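Local coordinates for protein putative acetyltransferase (Streptococcus mutans, PDB 3LD2) that binds coenzyme A and, as a member of the GNAT family, probably transfers an acyl group from acyl-CoA to an acceptor, at residues A[53-58]-A[114-119]; A[60-65]-A[148-153]. All coordinates share one frame; numbering follows the deposited sequence.

In the fold
From the N terminus the chain runs through helix 45-55, whose end and following turn form segment 53-58, and at once into the loop 60-65 ahead of helix 70-77. Contact 1 closes a long loop by bringing 53-58 onto the end of strand 110-117; contact 2 brings 60-65 onto the end of strand 144-150. Because the segments alternate along the chain, the two closures cross. Strands 110-117 and 144-150 are parallel neighbours in the central sheet, so the end of helix 45-55 and the loop after it meet the ends of adjacent strands, with coenzyme A touching both contacts. A probable hydrogen bond from N60 to T55 and packing of L65 against W56 join them directly.

Contact 1: residues A[53-58]-A[114-119]; sequences NKTWSE and GIAVAE. With COA (coenzyme A), chain E.
T55 and W56 meet the end of strand 110-117 through A116, whose CB lies 3.8 Å from T55 CG2 and 4.1 Å from W56 CZ2. The T55 methyl is trans to its own backbone N, which aims it at A116 and also at the pantetheine arm of coenzyme A, 3.5 Å from C7P. The same rotation (chi1 -51°) leaves OG1 beside the backbone N, where it hydrogen-bonds to L51 O one helical turn back. W56 leaves its backbone alongside the strand, and its six-membered ring then comes nearer: I115 O lies 3.6 Å from CH2, oblique to the ring, while S1P of the cofactor sits at the ring edge near its plane, 3.6 Å from CH2. This is the GNAT arrangement in which the strand preceding the pyrophosphate-binding loop pairs its backbone with pantetheine: V117 N donates to O9P at 2.9 Å, with a nearly straight N-H...O angle of 166°. Coenzyme A is also hydrogen-bonded to the backbone N of G125, G127 and R128, consistent with the pyrophosphate-binding loop of the family. I115 and V117 point away from 53-58. I115 CG2 touches C2P of coenzyme A at 3.8 Å and its side chain packs on L130 of helix 126-138, whereas V117 CG2 lies 3.6 Å from O5A of the pyrophosphate and V117 packs on I126.

Contact 2: residues A[60-65]-A[148-153]; sequences NTPVPL and HVLSSN. With COA (coenzyme A), chain E.
N60 and N153 bring the two backbones closest, their CA atoms 5.2 Å apart, where the irregular 60-65 loop passes a type I turn running from L150 to N153 and closed by the bond from N153 N to L150 O. L150 supplies the apolar half of the contact. Its CD1 methyl lies against the backbone of the loop, 3.5 Å from T61 N, while CD2 goes to P62, reaching CG at 3.9 Å; the two methyls lie side by side along the loop, from N60 to P62, and the leucine and proline side chains cross obliquely. The asparagines meet without a hydrogen bond between them: N153 OD1 sits against N60 CB, and the same oxygen accepts a weak hydrogen bond from N4P of coenzyme A at 2.8 Å, its N-H...O angle only 122°. With chi1 at 58°, the N60 amide is tucked between its backbone N and carbonyl carbon and leads away from N153. There ND2 bonds to T55 O and OD1 accepts from S57 N, a pair of bonds that fixes the flip of the amide, and ND2 also lies 3.3 Å from C6P of the cofactor. Both asparagines therefore line the pantetheine part of the pocket. In the surrounding fold, N153 is the N-cap of helix 154-162, S152 OG bonds to Q59 O, P62 and L150 rest together on F175 and L177 of strand 166-177, and S151 joins the turn to D183 of strand 180-190.

Contact 1: residues A[53-58]-A[114-119]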
ATOM      1  N   ASN A  53      -4.400  -5.626 -10.350  1.00 19.31           N
ATOM      2  CA  ASN A  53      -4.860  -5.079 -11.602  1.00 20.86           C
ATOM      3  C   ASN A  53      -6.391  -4.969 -11.625  1.00 24.10           C
ATOM      4  O   ASN A  53      -6.948  -4.269 -12.468  1.00 24.96           O
ATOM      5  CB  ASN A  53      -4.322  -5.880 -12.784  1.00 16.12           C
ATOM      6  CG  ASN A  53      -2.870  -5.534 -13.129  1.00 20.08           C
ATOM      7  OD1 ASN A  53      -2.349  -4.495 -12.729  1.00 22.00           O
ATOM      8  ND2 ASN A  53      -2.221  -6.403 -13.892  1.00 17.67           N
ATOM      9  N   LYS A  54      -7.068  -5.631 -10.694  1.00 19.01           N
ATOM     10  CA  LYS A  54      -8.513  -5.444 -10.565  1.00 24.13           C
ATOM     11  C   LYS A  54      -8.764  -4.282  -9.631  1.00 21.74           C
ATOM     12  O   LYS A  54      -9.861  -3.730  -9.604  1.00 21.02           O
ATOM     13  CB  LYS A  54      -9.228  -6.694 -10.002  1.00 24.90           C
ATOM     14  CG  LYS A  54      -9.227  -7.929 -10.910  1.00 25.17           C
ATOM     15  CD  LYS A  54      -9.476  -9.219 -10.119  1.00 28.13           C
ATOM     16  CE  LYS A  54      -9.247 -10.462 -10.991  1.00 32.76           C
ATOM     17  NZ  LYS A  54      -9.969 -11.661 -10.467  1.00 32.16           N
ATOM     18  N   THR A  55      -7.741  -3.930  -8.858  1.00 22.97           N
ATOM     19  CA  THR A  55      -7.865  -2.925  -7.805  1.00 21.09           C
ATOM     20  C   THR A  55      -7.504  -1.483  -8.213  1.00 24.95           C
ATOM     21  O   THR A  55      -8.096  -0.532  -7.705  1.00 25.48           O
ATOM     22  CB  THR A  55      -7.002  -3.296  -6.591  1.00 22.12           C
ATOM     23  OG1 THR A  55      -7.277  -4.645  -6.196  1.00 22.35           O
ATOM     24  CG2 THR A  55      -7.282  -2.359  -5.428  1.00 18.96           C
ATOM     25  N   TRP A  56      -6.528  -1.308  -9.096  1.00 23.37           N
ATOM     26  CA  TRP A  56      -6.043   0.046  -9.374  1.00 22.19           C
ATOM     27  C   TRP A  56      -6.868   0.726 -10.456  1.00 22.44           C
ATOM     28  O   TRP A  56      -7.099   0.172 -11.532  1.00 24.26           O
ATOM     29  CB  TRP A  56      -4.545   0.063  -9.727  1.00 22.76           C
ATOM     30  CG  TRP A  56      -3.686  -0.591  -8.678  1.00 26.23           C
ATOM     31  CD1 TRP A  56      -2.928  -1.724  -8.827  1.00 25.37           C
ATOM     32  CD2 TRP A  56      -3.520  -0.173  -7.309  1.00 24.35           C
ATOM     33  NE1 TRP A  56      -2.302  -2.034  -7.634  1.00 27.44           N
ATOM     34  CE2 TRP A  56      -2.650  -1.100  -6.689  1.00 23.98           C
ATOM     35  CE3 TRP A  56      -4.012   0.895  -6.553  1.00 25.25           C
ATOM     36  CZ2 TRP A  56      -2.265  -0.988  -5.356  1.00 23.62           C
ATOM     37  CZ3 TRP A  56      -3.626   1.005  -5.219  1.00 24.09           C
ATOM     38  CH2 TRP A  56      -2.768   0.067  -4.636  1.00 24.09           C
ATOM     39  N   SER A  57      -7.320   1.931 -10.144  1.00 22.50           N
ATOM     40  CA  SER A  57      -8.107   2.738 -11.064  1.00 23.24           C
ATOM     41  C   SER A  57      -7.610   4.163 -10.973  1.00 19.88           C
ATOM     42  O   SER A  57      -6.877   4.505 -10.045  1.00 19.15           O
ATOM     43  CB  SER A  57      -9.591   2.690 -10.693  1.00 17.09           C
ATOM     44  OG  SER A  57      -9.781   3.013  -9.324  1.00 21.80           O
ATOM     45  N   GLU A  58      -8.014   4.977 -11.941  1.00 20.08           N
ATOM     46  CA  GLU A  58      -7.697   6.395 -11.963  1.00 19.00           C
ATOM     47  C   GLU A  58      -8.265   7.090 -10.753  1.00 20.57           C
ATOM     48  O   GLU A  58      -7.969   8.255 -10.510  1.00 23.43           O
ATOM     49  CB  GLU A  58      -8.236   7.044 -13.232  1.00 22.66           C
ATOM     50  CG  GLU A  58      -7.523   6.555 -14.483  1.00 22.50           C
ATOM     51  CD  GLU A  58      -7.811   7.393 -15.705  1.00 29.78           C
ATOM     52  OE1 GLU A  58      -9.003   7.464 -16.095  1.00 32.45           O
ATOM     53  OE2 GLU A  58      -6.840   7.968 -16.276  1.00 29.63           O
ATOM     54  N   GLY A 114       2.360   0.132  -0.029  1.00 16.25           N
ATOM     55  CA  GLY A 114       1.085   0.114  -0.730  1.00 13.89           C
ATOM     56  C   GLY A 114       0.227  -0.993  -0.132  1.00 15.85           C
ATOM     57  O   GLY A 114       0.739  -1.855   0.588  1.00 14.92           O
ATOM     58  N   ILE A 115      -1.071  -0.963  -0.407  1.00 13.01           N
ATOM     59  CA  ILE A 115      -1.977  -1.998   0.062  1.00 13.55           C
ATOM     60  C   ILE A 115      -3.208  -2.108  -0.846  1.00 16.15           C
ATOM     61  O   ILE A 115      -3.705  -1.128  -1.369  1.00 13.20           O
ATOM     62  CB  ILE A 115      -2.411  -1.764   1.519  1.00 13.12           C
ATOM     63  CG1 ILE A 115      -3.179  -2.984   2.054  1.00 13.13           C
ATOM     64  CG2 ILE A 115      -3.237  -0.508   1.611  1.00 10.80           C
ATOM     65  CD1 ILE A 115      -3.596  -2.856   3.491  1.00 10.63           C
ATOM     66  N   ALA A 116      -3.663  -3.331  -1.066  1.00 15.63           N
ATOM     67  CA  ALA A 116      -4.821  -3.553  -1.907  1.00 14.36           C
ATOM     68  C   ALA A 116      -5.618  -4.711  -1.332  1.00 14.38           C
ATOM     69  O   ALA A 116      -5.088  -5.798  -1.102  1.00 14.13           O
ATOM     70  CB  ALA A 116      -4.402  -3.815  -3.365  1.00 14.61           C
ATOM     71  N   VAL A 117      -6.881  -4.449  -1.025  1.00 15.16           N
ATOM     72  CA  VAL A 117      -7.766  -5.493  -0.545  1.00 15.95           C
ATOM     73  C   VAL A 117      -8.813  -5.778  -1.612  1.00 17.37           C
ATOM     74  O   VAL A 117      -9.268  -4.857  -2.297  1.00 15.47           O
ATOM     75  CB  VAL A 117      -8.448  -5.097   0.736  1.00 13.67           C
ATOM     76  CG1 VAL A 117      -9.589  -6.056   1.034  1.00 15.38           C
ATOM     77  CG2 VAL A 117      -7.443  -5.079   1.864  1.00 14.46           C
ATOM     78  N   ALA A 118      -9.168  -7.048  -1.779  1.00 17.29           N
ATOM     79  CA  ALA A 118     -10.144  -7.410  -2.806  1.00 18.56           C
ATOM     80  C   ALA A 118     -11.491  -6.759  -2.517  1.00 18.84           C
ATOM     81  O   ALA A 118     -12.012  -6.845  -1.402  1.00 19.39           O
ATOM     82  CB  ALA A 118     -10.287  -8.895  -2.900  1.00 17.96           C
ATOM     83  N   GLU A 119     -12.044  -6.102  -3.526  1.00 16.79           N
ATOM     84  CA  GLU A 119     -13.307  -5.380  -3.390  1.00 23.44           C
ATOM     85  C   GLU A 119     -14.404  -6.109  -2.602  1.00 24.62           C
ATOM     86  O   GLU A 119     -14.978  -5.550  -1.673  1.00 22.97           O
ATOM     87  CB  GLU A 119     -13.833  -5.044  -4.774  1.00 28.89           C
ATOM     88  CG  GLU A 119     -15.244  -4.512  -4.793  1.00 36.57           C
ATOM     89  CD  GLU A 119     -15.407  -3.485  -5.881  1.00 44.50           C
ATOM     90  OE1 GLU A 119     -15.970  -3.833  -6.943  1.00 48.32           O
ATOM     91  OE2 GLU A 119     -14.930  -2.340  -5.685  1.00 45.92           O
TER
HETATM   92  N1A COA E 164     -16.293   3.929   3.713  1.00 22.17           N
HETATM   93  C2A COA E 164     -16.116   4.510   5.065  1.00 18.18           C
HETATM   94  N3A COA E 164     -14.977   4.031   5.923  1.00 17.21           N
HETATM   95  C4A COA E 164     -14.062   3.023   5.411  1.00 16.18           C
HETATM   96  C5A COA E 164     -14.233   2.466   4.061  1.00 17.44           C
HETATM   97  C6A COA E 164     -15.368   2.917   3.198  1.00 14.94           C
HETATM   98  N6A COA E 164     -15.492   2.326   1.875  1.00 15.24           N
HETATM   99  N7A COA E 164     -13.182   1.474   3.783  1.00 18.31           N
HETATM  100  C8A COA E 164     -12.354   1.439   4.964  1.00 18.08           C
HETATM  101  N9A COA E 164     -12.846   2.459   5.926  1.00 16.39           N
HETATM  102  C1B COA E 164     -12.398   2.317   7.212  1.00 21.51           C
HETATM  103  C2B COA E 164     -13.236   2.262   8.475  1.00 24.84           C
HETATM  104  O2B COA E 164     -14.289   3.121   8.790  1.00 39.82           O
HETATM  105  C3B COA E 164     -12.626   1.281   9.377  1.00 27.48           C
HETATM  106  O3B COA E 164     -13.215   0.848  10.563  1.00 35.89           O
HETATM  107  P3B COA E 164     -14.606  -0.083  10.429  1.00 32.97           P
HETATM  108  O7A COA E 164     -14.734  -0.852  11.884  1.00 27.38           O
HETATM  109  O8A COA E 164     -15.959   0.851  10.188  1.00 36.86           O
HETATM  110  O9A COA E 164     -14.539  -1.014   9.317  1.00 29.62           O
HETATM  111  C4B COA E 164     -11.435   0.697   8.642  1.00 25.01           C
HETATM  112  O4B COA E 164     -11.347   1.308   7.305  1.00 28.03           O
HETATM  113  C5B COA E 164     -10.605  -0.513   8.898  1.00 24.32           C
HETATM  114  O5B COA E 164     -11.313  -1.240   7.910  1.00 21.07           O
HETATM  115  P1A COA E 164     -10.737  -2.476   6.993  1.00 16.40           P
HETATM  116  O1A COA E 164     -11.942  -3.594   6.813  1.00 23.01           O
HETATM  117  O2A COA E 164      -9.575  -3.035   7.670  1.00 17.88           O
HETATM  118  O3A COA E 164     -10.301  -1.913   5.518  1.00 15.37           O
HETATM  119  P2A COA E 164     -10.273  -2.818   4.153  1.00 15.84           P
HETATM  120  O4A COA E 164     -11.782  -2.847   3.489  1.00 23.34           O
HETATM  121  O5A COA E 164      -9.815  -4.178   4.406  1.00 21.03           O
HETATM  122  O6A COA E 164      -9.294  -2.065   3.069  1.00 15.99           O
HETATM  123  CBP COA E 164      -8.452  -0.327   1.797  1.00 19.10           C
HETATM  124  CCP COA E 164      -9.128  -0.674   3.134  1.00 14.82           C
HETATM  125  CDP COA E 164      -7.105  -1.096   1.745  1.00 13.41           C
HETATM  126  CEP COA E 164      -8.257   1.206   1.652  1.00 16.54           C
HETATM  127  CAP COA E 164      -9.349  -0.867   0.649  1.00 15.15           C
HETATM  128  OAP COA E 164     -10.483  -0.077   0.415  1.00 15.29           O
HETATM  129  C9P COA E 164      -8.557  -0.864  -0.650  1.00 14.94           C
HETATM  130  O9P COA E 164      -8.278  -1.913  -1.133  1.00 17.58           O
HETATM  131  N8P COA E 164      -8.770   0.226  -1.589  1.00 15.30           N
HETATM  132  C7P COA E 164      -8.483  -0.130  -2.963  1.00 15.19           C
HETATM  133  C6P COA E 164      -7.372   0.746  -3.552  1.00 22.30           C
HETATM  134  C5P COA E 164      -6.401   1.217  -2.466  1.00 22.01           C
HETATM  135  O5P COA E 164      -5.600   0.458  -2.039  1.00 27.03           O
HETATM  136  N4P COA E 164      -6.378   2.599  -2.027  1.00 22.44           N
HETATM  137  C3P COA E 164      -5.142   3.213  -1.500  1.00 29.84           C
HETATM  138  C2P COA E 164      -4.142   2.236  -0.874  1.00 21.59           C
HETATM  139  S1P COA E 164      -2.585   2.333  -1.826  1.00 50.25           S

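Contact 2: residues A[60-65]-A[148-153]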
ATOM      1  N   ASN A  60      -7.615   5.885  -7.638  1.00 17.35           N
ATOM      2  CA  ASN A  60      -6.716   5.680  -6.496  1.00 14.95           C
ATOM      3  C   ASN A  60      -5.225   5.760  -6.809  1.00 14.92           C
ATOM      4  O   ASN A  60      -4.403   5.699  -5.896  1.00 13.77           O
ATOM      5  CB  ASN A  60      -7.029   4.366  -5.765  1.00 15.73           C
ATOM      6  CG  ASN A  60      -6.928   3.149  -6.677  1.00 18.78           C
ATOM      7  OD1 ASN A  60      -6.059   3.081  -7.546  1.00 18.10           O
ATOM      8  ND2 ASN A  60      -7.832   2.189  -6.491  1.00 20.20           N
ATOM      9  N   THR A  61      -4.876   5.894  -8.086  1.00 14.04           N
ATOM     10  CA  THR A  61      -3.486   6.070  -8.477  1.00 14.30           C
ATOM     11  C   THR A  61      -3.402   6.999  -9.705  1.00 17.24           C
ATOM     12  O   THR A  61      -4.306   7.003 -10.527  1.00 17.61           O
ATOM     13  CB  THR A  61      -2.830   4.696  -8.788  1.00 14.60           C
ATOM     14  OG1 THR A  61      -1.533   4.900  -9.326  1.00 12.73           O
ATOM     15  CG2 THR A  61      -3.645   3.910  -9.820  1.00 16.47           C
ATOM     16  N   PRO A  62      -2.321   7.803  -9.828  1.00 20.54           N
ATOM     17  CA  PRO A  62      -2.136   8.699 -10.986  1.00 15.58           C
ATOM     18  C   PRO A  62      -1.264   8.092 -12.081  1.00 17.64           C
ATOM     19  O   PRO A  62      -1.142   8.680 -13.160  1.00 17.48           O
ATOM     20  CB  PRO A  62      -1.401   9.902 -10.393  1.00 15.04           C
ATOM     21  CG  PRO A  62      -1.046   9.524  -8.961  1.00 15.09           C
ATOM     22  CD  PRO A  62      -1.320   8.066  -8.780  1.00 16.20           C
ATOM     23  N   VAL A  63      -0.656   6.942 -11.793  1.00 14.31           N
ATOM     24  CA  VAL A  63       0.136   6.196 -12.778  1.00 15.34           C
ATOM     25  C   VAL A  63      -0.701   5.571 -13.886  1.00 14.52           C
ATOM     26  O   VAL A  63      -1.844   5.169 -13.670  1.00 18.45           O
ATOM     27  CB  VAL A  63       0.889   5.036 -12.111  1.00 17.02           C
ATOM     28  CG1 VAL A  63       2.098   4.683 -12.933  1.00 18.46           C
ATOM     29  CG2 VAL A  63       1.290   5.405 -10.690  1.00 13.21           C
ATOM     30  N   PRO A  64      -0.133   5.456 -15.083  1.00 16.03           N
ATOM     31  CA  PRO A  64      -0.956   4.825 -16.122  1.00 16.62           C
ATOM     32  C   PRO A  64      -1.237   3.338 -15.814  1.00 21.00           C
ATOM     33  O   PRO A  64      -0.417   2.657 -15.177  1.00 18.78           O
ATOM     34  CB  PRO A  64      -0.106   4.979 -17.387  1.00 12.95           C
ATOM     35  CG  PRO A  64       0.859   6.104 -17.060  1.00 16.91           C
ATOM     36  CD  PRO A  64       1.149   5.953 -15.606  1.00 16.18           C
ATOM     37  N   LEU A  65      -2.399   2.865 -16.264  1.00 19.75           N
ATOM     38  CA  LEU A  65      -2.878   1.517 -16.006  1.00 19.74           C
ATOM     39  C   LEU A  65      -2.609   0.644 -17.229  1.00 22.73           C
ATOM     40  O   LEU A  65      -2.662   1.133 -18.356  1.00 25.68           O
ATOM     41  CB  LEU A  65      -4.374   1.564 -15.703  1.00 18.63           C
ATOM     42  CG  LEU A  65      -4.788   2.474 -14.534  1.00 22.47           C
ATOM     43  CD1 LEU A  65      -6.287   2.695 -14.519  1.00 24.88           C
ATOM     44  CD2 LEU A  65      -4.334   1.924 -13.186  1.00 18.47           C
ATOM     45  N   HIS A 148       1.575   8.634   0.193  1.00 13.66           N
ATOM     46  CA  HIS A 148       0.855   9.576  -0.649  1.00 14.74           C
ATOM     47  C   HIS A 148      -0.522   9.008  -0.976  1.00 16.81           C
ATOM     48  O   HIS A 148      -0.621   7.872  -1.437  1.00 19.12           O
ATOM     49  CB  HIS A 148       1.605   9.766  -1.952  1.00 12.81           C
ATOM     50  CG  HIS A 148       2.874  10.536  -1.809  1.00 18.64           C
ATOM     51  ND1 HIS A 148       3.006  11.837  -2.243  1.00 19.32           N
ATOM     52  CD2 HIS A 148       4.072  10.193  -1.279  1.00 19.69           C
ATOM     53  CE1 HIS A 148       4.232  12.257  -1.994  1.00 21.08           C
ATOM     54  NE2 HIS A 148       4.900  11.279  -1.410  1.00 21.58           N
ATOM     55  N   VAL A 149      -1.577   9.786  -0.738  1.00 14.16           N
ATOM     56  CA  VAL A 149      -2.941   9.348  -1.013  1.00 10.05           C
ATOM     57  C   VAL A 149      -3.618  10.388  -1.913  1.00 11.88           C
ATOM     58  O   VAL A 149      -3.661  11.568  -1.576  1.00 12.04           O
ATOM     59  CB  VAL A 149      -3.748   9.170   0.300  1.00 13.67           C
ATOM     60  CG1 VAL A 149      -5.060   8.436   0.046  1.00 14.32           C
ATOM     61  CG2 VAL A 149      -2.944   8.421   1.346  1.00 13.63           C
ATOM     62  N   LEU A 150      -4.114   9.963  -3.072  1.00 13.35           N
ATOM     63  CA  LEU A 150      -4.958  10.814  -3.913  1.00 12.03           C
ATOM     64  C   LEU A 150      -6.176  11.253  -3.120  1.00 12.16           C
ATOM     65  O   LEU A 150      -6.760  10.433  -2.418  1.00  9.94           O
ATOM     66  CB  LEU A 150      -5.452  10.048  -5.121  1.00 11.06           C
ATOM     67  CG  LEU A 150      -4.429   9.780  -6.206  1.00 12.77           C
ATOM     68  CD1 LEU A 150      -5.162   9.355  -7.479  1.00 10.92           C
ATOM     69  CD2 LEU A 150      -3.573  11.032  -6.437  1.00 11.24           C
ATOM     70  N   SER A 151      -6.542  12.538  -3.218  1.00 11.34           N
ATOM     71  CA  SER A 151      -7.709  13.061  -2.499  1.00 10.98           C
ATOM     72  C   SER A 151      -9.037  12.439  -2.979  1.00 12.20           C
ATOM     73  O   SER A 151     -10.054  12.545  -2.317  1.00 11.06           O
ATOM     74  CB  SER A 151      -7.746  14.603  -2.513  1.00 11.64           C
ATOM     75  OG  SER A 151      -7.875  15.142  -3.813  1.00 10.60           O
ATOM     76  N   SER A 152      -8.994  11.761  -4.119  1.00 12.03           N
ATOM     77  CA  SER A 152     -10.136  11.088  -4.670  1.00 10.69           C
ATOM     78  C   SER A 152     -10.356   9.739  -4.000  1.00 16.33           C
ATOM     79  O   SER A 152     -11.408   9.107  -4.167  1.00 15.33           O
ATOM     80  CB  SER A 152      -9.915  10.881  -6.167  1.00 15.17           C
ATOM     81  OG  SER A 152      -8.637  10.329  -6.425  1.00 12.54           O
ATOM     82  N   ASN A 153      -9.347   9.276  -3.266  1.00 19.90           N
ATOM     83  CA  ASN A 153      -9.401   7.956  -2.644  1.00 14.63           C
ATOM     84  C   ASN A 153     -10.075   8.013  -1.295  1.00 14.55           C
ATOM     85  O   ASN A 153      -9.441   7.943  -0.252  1.00 14.99           O
ATOM     86  CB  ASN A 153      -8.025   7.341  -2.531  1.00 13.07           C
ATOM     87  CG  ASN A 153      -8.090   5.843  -2.369  1.00 17.65           C
ATOM     88  OD1 ASN A 153      -7.211   5.117  -2.831  1.00 19.58           O
ATOM     89  ND2 ASN A 153      -9.146   5.368  -1.737  1.00 13.93           N
TER
HETATM   90  N1A COA E 164     -16.293   3.929   3.713  1.00 22.17           N
HETATM   91  C2A COA E 164     -16.116   4.510   5.065  1.00 18.18           C
HETATM   92  N3A COA E 164     -14.977   4.031   5.923  1.00 17.21           N
HETATM   93  C4A COA E 164     -14.062   3.023   5.411  1.00 16.18           C
HETATM   94  C5A COA E 164     -14.233   2.466   4.061  1.00 17.44           C
HETATM   95  C6A COA E 164     -15.368   2.917   3.198  1.00 14.94           C
HETATM   96  N6A COA E 164     -15.492   2.326   1.875  1.00 15.24           N
HETATM   97  N7A COA E 164     -13.182   1.474   3.783  1.00 18.31           N
HETATM   98  C8A COA E 164     -12.354   1.439   4.964  1.00 18.08           C
HETATM   99  N9A COA E 164     -12.846   2.459   5.926  1.00 16.39           N
HETATM  100  C1B COA E 164     -12.398   2.317   7.212  1.00 21.51           C
HETATM  101  C2B COA E 164     -13.236   2.262   8.475  1.00 24.84           C
HETATM  102  O2B COA E 164     -14.289   3.121   8.790  1.00 39.82           O
HETATM  103  C3B COA E 164     -12.626   1.281   9.377  1.00 27.48           C
HETATM  104  O3B COA E 164     -13.215   0.848  10.563  1.00 35.89           O
HETATM  105  P3B COA E 164     -14.606  -0.083  10.429  1.00 32.97           P
HETATM  106  O7A COA E 164     -14.734  -0.852  11.884  1.00 27.38           O
HETATM  107  O8A COA E 164     -15.959   0.851  10.188  1.00 36.86           O
HETATM  108  O9A COA E 164     -14.539  -1.014   9.317  1.00 29.62           O
HETATM  109  C4B COA E 164     -11.435   0.697   8.642  1.00 25.01           C
HETATM  110  O4B COA E 164     -11.347   1.308   7.305  1.00 28.03           O
HETATM  111  C5B COA E 164     -10.605  -0.513   8.898  1.00 24.32           C
HETATM  112  O5B COA E 164     -11.313  -1.240   7.910  1.00 21.07           O
HETATM  113  P1A COA E 164     -10.737  -2.476   6.993  1.00 16.40           P
HETATM  114  O1A COA E 164     -11.942  -3.594   6.813  1.00 23.01           O
HETATM  115  O2A COA E 164      -9.575  -3.035   7.670  1.00 17.88           O
HETATM  116  O3A COA E 164     -10.301  -1.913   5.518  1.00 15.37           O
HETATM  117  P2A COA E 164     -10.273  -2.818   4.153  1.00 15.84           P
HETATM  118  O4A COA E 164     -11.782  -2.847   3.489  1.00 23.34           O
HETATM  119  O5A COA E 164      -9.815  -4.178   4.406  1.00 21.03           O
HETATM  120  O6A COA E 164      -9.294  -2.065   3.069  1.00 15.99           O
HETATM  121  CBP COA E 164      -8.452  -0.327   1.797  1.00 19.10           C
HETATM  122  CCP COA E 164      -9.128  -0.674   3.134  1.00 14.82           C
HETATM  123  CDP COA E 164      -7.105  -1.096   1.745  1.00 13.41           C
HETATM  124  CEP COA E 164      -8.257   1.206   1.652  1.00 16.54           C
HETATM  125  CAP COA E 164      -9.349  -0.867   0.649  1.00 15.15           C
HETATM  126  OAP COA E 164     -10.483  -0.077   0.415  1.00 15.29           O
HETATM  127  C9P COA E 164      -8.557  -0.864  -0.650  1.00 14.94           C
HETATM  128  O9P COA E 164      -8.278  -1.913  -1.133  1.00 17.58           O
HETATM  129  N8P COA E 164      -8.770   0.226  -1.589  1.00 15.30           N
HETATM  130  C7P COA E 164      -8.483  -0.130  -2.963  1.00 15.19           C
HETATM  131  C6P COA E 164      -7.372   0.746  -3.552  1.00 22.30           C
HETATM  132  C5P COA E 164      -6.401   1.217  -2.466  1.00 22.01           C
HETATM  133  O5P COA E 164      -5.600   0.458  -2.039  1.00 27.03           O
HETATM  134  N4P COA E 164      -6.378   2.599  -2.027  1.00 22.44           N
HETATM  135  C3P COA E 164      -5.142   3.213  -1.500  1.00 29.84           C
HETATM  136  C2P COA E 164      -4.142   2.236  -0.874  1.00 21.59           C
HETATM  137  S1P COA E 164      -2.585   2.333  -1.826  1.00 50.25           S